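Local coordinates for exported gluconolactonase (Xanthomonas campestris pv. campestris, PDB 3DR2), which probably hydrolyses gluconolactone to gluconate, as a calcium-binding six-bladed beta-propeller enzyme of the SMP-30/gluconolactonase family, at residues 48-59 and 281-292. Numbering follows the deposited sequence.
With CA (calcium ion), chain D.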
loop_
_atom_site.group_PDB
_atom_site.type_symbol
_atom_site.label_atom_id
_atom_site.label_comp_id
_atom_site.label_asym_id
_atom_site.label_seq_id
_atom_site.Cartn_x
_atom_site.Cartn_y
_atom_site.Cartn_z
ATOM N N GLU A 48 -3.802 0.034 -11.143
ATOM C CA GLU A 48 -3.276 0.644 -12.361
ATOM C C GLU A 48 -2.911 -0.396 -13.418
ATOM O O GLU A 48 -2.949 -1.597 -13.165
ATOM C CB GLU A 48 -2.020 1.452 -12.012
ATOM C CG GLU A 48 -2.176 2.962 -12.122
ATOM C CD GLU A 48 -1.953 3.457 -13.526
ATOM O OE1 GLU A 48 -2.313 2.738 -14.482
ATOM O OE2 GLU A 48 -1.422 4.577 -13.684
ATOM N N GLY A 49 -2.566 0.102 -14.604
ATOM C CA GLY A 49 -2.123 -0.728 -15.713
ATOM C C GLY A 49 -2.823 -2.019 -16.107
ATOM O O GLY A 49 -2.183 -3.072 -16.179
ATOM N N PRO A 50 -4.126 -1.971 -16.405
ATOM C CA PRO A 50 -4.865 -3.174 -16.801
ATOM C C PRO A 50 -4.484 -3.621 -18.213
ATOM O O PRO A 50 -4.366 -2.804 -19.125
ATOM C CB PRO A 50 -6.315 -2.723 -16.720
ATOM C CG PRO A 50 -6.223 -1.274 -17.163
ATOM C CD PRO A 50 -4.998 -0.781 -16.412
ATOM N N ALA A 51 -4.301 -4.924 -18.387
ATOM C CA ALA A 51 -3.940 -5.479 -19.680
ATOM C C ALA A 51 -4.578 -6.853 -19.829
ATOM O O ALA A 51 -4.454 -7.707 -18.947
ATOM C CB ALA A 51 -2.428 -5.594 -19.797
ATOM N N TRP A 52 -5.263 -7.065 -20.946
ATOM C CA TRP A 52 -5.909 -8.346 -21.195
ATOM C C TRP A 52 -4.881 -9.347 -21.709
ATOM O O TRP A 52 -4.179 -9.085 -22.685
ATOM C CB TRP A 52 -7.041 -8.187 -22.210
ATOM C CG TRP A 52 -7.663 -9.497 -22.590
ATOM C CD1 TRP A 52 -7.479 -10.185 -23.754
ATOM C CD2 TRP A 52 -8.528 -10.304 -21.779
ATOM N NE1 TRP A 52 -8.173 -11.369 -23.720
ATOM C CE2 TRP A 52 -8.826 -11.468 -22.520
ATOM C CE3 TRP A 52 -9.077 -10.156 -20.500
ATOM C CZ2 TRP A 52 -9.654 -12.486 -22.022
ATOM C CZ3 TRP A 52 -9.900 -11.168 -20.002
ATOM C CH2 TRP A 52 -10.178 -12.317 -20.766
ATOM N N TRP A 53 -4.814 -10.493 -21.042
ATOM C CA TRP A 53 -3.873 -11.558 -21.371
ATOM C C TRP A 53 -4.656 -12.726 -21.967
ATOM O O TRP A 53 -5.135 -13.598 -21.242
ATOM C CB TRP A 53 -3.164 -11.988 -20.084
ATOM C CG TRP A 53 -1.951 -12.836 -20.266
ATOM C CD1 TRP A 53 -1.285 -13.095 -21.432
ATOM C CD2 TRP A 53 -1.217 -13.496 -19.227
ATOM N NE1 TRP A 53 -0.180 -13.874 -21.179
ATOM C CE2 TRP A 53 -0.114 -14.133 -19.835
ATOM C CE3 TRP A 53 -1.384 -13.610 -17.840
ATOM C CZ2 TRP A 53 0.821 -14.874 -19.103
ATOM C CZ3 TRP A 53 -0.455 -14.348 -17.112
ATOM C CH2 TRP A 53 0.633 -14.969 -17.747
ATOM N N GLU A 54 -4.783 -12.732 -23.291
ATOM C CA GLU A 54 -5.528 -13.768 -24.002
ATOM C C GLU A 54 -5.104 -15.197 -23.673
ATOM O O GLU A 54 -5.949 -16.056 -23.395
ATOM C CB GLU A 54 -5.421 -13.540 -25.512
ATOM C CG GLU A 54 -6.141 -14.584 -26.363
ATOM C CD GLU A 54 -7.662 -14.490 -26.305
ATOM O OE1 GLU A 54 -8.208 -13.662 -25.550
ATOM O OE2 GLU A 54 -8.321 -15.263 -27.031
ATOM N N ALA A 55 -3.802 -15.455 -23.704
ATOM C CA ALA A 55 -3.283 -16.791 -23.424
ATOM C C ALA A 55 -3.792 -17.394 -22.111
ATOM O O ALA A 55 -3.928 -18.615 -21.991
ATOM C CB ALA A 55 -1.762 -16.761 -23.423
ATOM N N GLN A 56 -4.080 -16.547 -21.129
ATOM C CA GLN A 56 -4.561 -17.023 -19.836
ATOM C C GLN A 56 -5.971 -16.530 -19.517
ATOM O O GLN A 56 -6.460 -16.724 -18.398
ATOM C CB GLN A 56 -3.597 -16.566 -18.731
ATOM C CG GLN A 56 -2.150 -17.004 -18.939
ATOM C CD GLN A 56 -1.656 -17.909 -17.827
ATOM O OE1 GLN A 56 -0.499 -18.337 -17.822
ATOM N NE2 GLN A 56 -2.530 -18.200 -16.874
ATOM N N ARG A 57 -6.615 -15.909 -20.504
ATOM C CA ARG A 57 -7.955 -15.339 -20.354
ATOM C C ARG A 57 -8.073 -14.668 -19.000
ATOM O O ARG A 57 -9.028 -14.886 -18.245
ATOM C CB ARG A 57 -9.035 -16.412 -20.527
ATOM C CG ARG A 57 -9.087 -16.973 -21.950
ATOM C CD ARG A 57 -10.458 -17.558 -22.289
ATOM N NE ARG A 57 -11.498 -16.531 -22.373
ATOM C CZ ARG A 57 -11.678 -15.710 -23.403
ATOM N NH1 ARG A 57 -10.888 -15.781 -24.469
ATOM N NH2 ARG A 57 -12.648 -14.803 -23.365
ATOM N N THR A 58 -7.086 -13.824 -18.721
ATOM C CA THR A 58 -6.995 -13.113 -17.457
ATOM C C THR A 58 -6.759 -11.617 -17.647
ATOM O O THR A 58 -6.017 -11.214 -18.540
ATOM C CB THR A 58 -5.814 -13.672 -16.630
ATOM O OG1 THR A 58 -6.035 -15.062 -16.353
ATOM C CG2 THR A 58 -5.647 -12.904 -15.324
ATOM N N LEU A 59 -7.398 -10.799 -16.814
ATOM C CA LEU A 59 -7.183 -9.354 -16.865
ATOM C C LEU A 59 -6.084 -9.098 -15.833
ATOM O O LEU A 59 -6.288 -9.293 -14.632
ATOM C CB LEU A 59 -8.448 -8.579 -16.473
ATOM C CG LEU A 59 -8.425 -7.049 -16.645
ATOM C CD1 LEU A 59 -7.488 -6.386 -15.631
ATOM C CD2 LEU A 59 -7.991 -6.707 -18.071
ATOM N N ASN A 281 -7.001 4.093 -15.228
ATOM C CA ASN A 281 -6.661 3.500 -16.515
ATOM C C ASN A 281 -7.815 2.618 -16.984
ATOM O O ASN A 281 -8.774 2.388 -16.248
ATOM C CB ASN A 281 -5.402 2.637 -16.346
ATOM C CG ASN A 281 -4.517 2.627 -17.575
ATOM O OD1 ASN A 281 -4.996 2.498 -18.694
ATOM N ND2 ASN A 281 -3.206 2.749 -17.366
ATOM N N CYS A 282 -7.730 2.143 -18.219
ATOM C CA CYS A 282 -8.754 1.253 -18.748
ATOM C C CYS A 282 -8.237 0.517 -19.968
ATOM O O CYS A 282 -7.250 0.931 -20.585
ATOM C CB CYS A 282 -10.046 2.017 -19.082
ATOM S SG CYS A 282 -9.929 3.313 -20.358
ATOM N N THR A 283 -8.891 -0.589 -20.302
ATOM C CA THR A 283 -8.491 -1.391 -21.451
ATOM C C THR A 283 -9.649 -2.325 -21.793
ATOM O O THR A 283 -10.565 -2.508 -20.989
ATOM C CB THR A 283 -7.219 -2.232 -21.125
ATOM O OG1 THR A 283 -6.586 -2.652 -22.343
ATOM C CG2 THR A 283 -7.581 -3.471 -20.300
ATOM N N PHE A 284 -9.619 -2.891 -22.992
ATOM C CA PHE A 284 -10.660 -3.822 -23.415
ATOM C C PHE A 284 -10.095 -5.224 -23.439
ATOM O O PHE A 284 -8.875 -5.417 -23.409
ATOM C CB PHE A 284 -11.144 -3.514 -24.831
ATOM C CG PHE A 284 -12.147 -2.412 -24.908
ATOM C CD1 PHE A 284 -11.751 -1.110 -25.171
ATOM C CD2 PHE A 284 -13.497 -2.680 -24.726
ATOM C CE1 PHE A 284 -12.692 -0.085 -25.255
ATOM C CE2 PHE A 284 -14.446 -1.664 -24.806
ATOM C CZ PHE A 284 -14.040 -0.365 -25.072
ATOM N N ASP A 285 -10.987 -6.206 -23.494
ATOM C CA ASP A 285 -10.547 -7.581 -23.605
ATOM C C ASP A 285 -10.300 -7.765 -25.103
ATOM O O ASP A 285 -10.502 -6.838 -25.894
ATOM C CB ASP A 285 -11.628 -8.547 -23.092
ATOM C CG ASP A 285 -12.936 -8.424 -23.843
ATOM O OD1 ASP A 285 -13.204 -7.358 -24.434
ATOM O OD2 ASP A 285 -13.708 -9.398 -23.824
ATOM N N GLN A 286 -9.846 -8.950 -25.480
ATOM C CA GLN A 286 -9.562 -9.289 -26.866
ATOM C C GLN A 286 -10.669 -8.886 -27.845
ATOM O O GLN A 286 -10.422 -8.189 -28.833
ATOM C CB GLN A 286 -9.327 -10.795 -26.954
ATOM C CG GLN A 286 -7.927 -11.195 -27.328
ATOM C CD GLN A 286 -7.696 -11.073 -28.808
ATOM O OE1 GLN A 286 -7.865 -9.999 -29.385
ATOM N NE2 GLN A 286 -7.315 -12.174 -29.440
ATOM N N ALA A 287 -11.887 -9.330 -27.563
ATOM C CA ALA A 287 -13.031 -9.051 -28.428
ATOM C C ALA A 287 -13.565 -7.625 -28.324
ATOM O O ALA A 287 -14.403 -7.210 -29.130
ATOM C CB ALA A 287 -14.153 -10.046 -28.122
ATOM N N GLN A 288 -13.065 -6.877 -27.346
ATOM C CA GLN A 288 -13.512 -5.508 -27.099
ATOM C C GLN A 288 -15.009 -5.523 -26.779
ATOM O O GLN A 288 -15.773 -4.673 -27.231
ATOM C CB GLN A 288 -13.213 -4.593 -28.301
ATOM C CG GLN A 288 -11.755 -4.666 -28.758
ATOM C CD GLN A 288 -11.264 -3.429 -29.503
ATOM O OE1 GLN A 288 -12.038 -2.705 -30.133
ATOM N NE2 GLN A 288 -9.956 -3.198 -29.448
ATOM N N GLN A 289 -15.409 -6.515 -25.989
ATOM C CA GLN A 289 -16.796 -6.666 -25.561
ATOM C C GLN A 289 -16.913 -6.378 -24.074
ATOM O O GLN A 289 -18.006 -6.368 -23.520
ATOM C CB GLN A 289 -17.302 -8.083 -25.844
ATOM C CG GLN A 289 -17.630 -8.341 -27.311
ATOM C CD GLN A 289 -18.848 -7.572 -27.792
ATOM O OE1 GLN A 289 -19.063 -7.427 -28.994
ATOM N NE2 GLN A 289 -19.657 -7.087 -26.859
ATOM N N ARG A 290 -15.773 -6.160 -23.425
ATOM C CA ARG A 290 -15.757 -5.849 -22.001
ATOM C C ARG A 290 -14.709 -4.777 -21.751
ATOM O O ARG A 290 -13.563 -4.920 -22.169
ATOM C CB ARG A 290 -15.425 -7.096 -21.172
ATOM C CG ARG A 290 -16.510 -8.165 -21.163
ATOM C CD ARG A 290 -16.027 -9.433 -20.467
ATOM N NE ARG A 290 -14.943 -10.068 -21.211
ATOM C CZ ARG A 290 -14.321 -11.185 -20.842
ATOM N NH1 ARG A 290 -14.663 -11.813 -19.722
ATOM N NH2 ARG A 290 -13.366 -11.690 -21.610
ATOM N N LEU A 291 -15.121 -3.699 -21.095
ATOM C CA LEU A 291 -14.213 -2.603 -20.776
ATOM C C LEU A 291 -13.817 -2.719 -19.311
ATOM O O LEU A 291 -14.676 -2.695 -18.431
ATOM C CB LEU A 291 -14.897 -1.253 -20.996
ATOM C CG LEU A 291 -14.100 -0.030 -20.534
ATOM C CD1 LEU A 291 -12.960 0.245 -21.513
ATOM C CD2 LEU A 291 -15.029 1.174 -20.438
ATOM N N PHE A 292 -12.517 -2.846 -19.057
ATOM C CA PHE A 292 -12.004 -2.944 -17.696
ATOM C C PHE A 292 -11.458 -1.572 -17.288
ATOM O O PHE A 292 -10.757 -0.915 -18.065
ATOM C CB PHE A 292 -10.895 -3.995 -17.627
ATOM C CG PHE A 292 -11.364 -5.392 -17.932
ATOM C CD1 PHE A 292 -11.805 -6.226 -16.912
ATOM C CD2 PHE A 292 -11.379 -5.865 -19.240
ATOM C CE1 PHE A 292 -12.257 -7.519 -17.188
ATOM C CE2 PHE A 292 -11.829 -7.157 -19.528
ATOM C CZ PHE A 292 -12.268 -7.982 -18.496
HETATM CA CA CA D . -0.498 6.025 -15.559
HETATM O O HOH W 1 -3.224 -0.183 -19.647
HETATM O O HOH W 2 -6.034 -5.080 -22.888
HETATM O O HOH W 3 -1.197 5.694 -17.826
HETATM O O HOH W 4 0.197 6.481 -13.155
HETATM O O HOH W 5 0.220 3.737 -15.771
HETATM O O HOH W 6 -2.667 4.888 -15.647
#
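Two neighbouring blades of the six-bladed propeller meet here through their inner strands, 48-53 and 281-284, whose axes run parallel and come within 6.1 Å of each other beside the calcium site. Nearest the metal, Asn281 ND2 gives an almost straight hydrogen bond (169°) to Glu48 OE1, 3.0 Å away, on its syn lone pair and within the amide's own plane. Gly49 N reaches the same oxygen from the anti side, while Glu48 OE2 binds calcium at 2.5 Å; Asn134, Asn191 and Asp242 join it there. Next along, the Pro50 ring lies against Asn281, CD to CB 3.4 Å, and Thr283 CG2 sits under the Pro50 carbonyl. One water stitches the strands together, accepting from Trp52 N and donating to Phe284 O, with Thr283 OG1 also bonded to it.

Farther out, Trp52 extends from strand 48-53 with CG anti to its backbone N (chi1 175°), which lays one indole face on the start of the 285-288 turn. Asp285 CB stands 4.0 Å from the centroid of the six-membered ring in a CH-pi contact. Within its own segment, NE1 of this indole bonds in the ring plane to Glu54 OE1, whose carboxylate lies across Gln286. Arg290 takes hold of Asp285 OD2 side-on with NE and NH2, in the guanidinium plane, and brings NH2 to 3.4 Å from Trp52 CH2. Deeper between the blades, Leu59 CG sits over the Phe292 ring, 3.8 Å from its centroid.

Arg57 NH2 and Arg290 NH2 come within 3.6 Å of each other as both arginines gather round the carboxylate of Glu74, which forms a salt bridge with each. At the inner end, two N-H donors hold the non-coordinating oxygen of Glu48, fixing the carboxylate's rotation and leaving OE2 directed at calcium; Asn281 thus acts as a second-shell residue supplied by the adjacent blade.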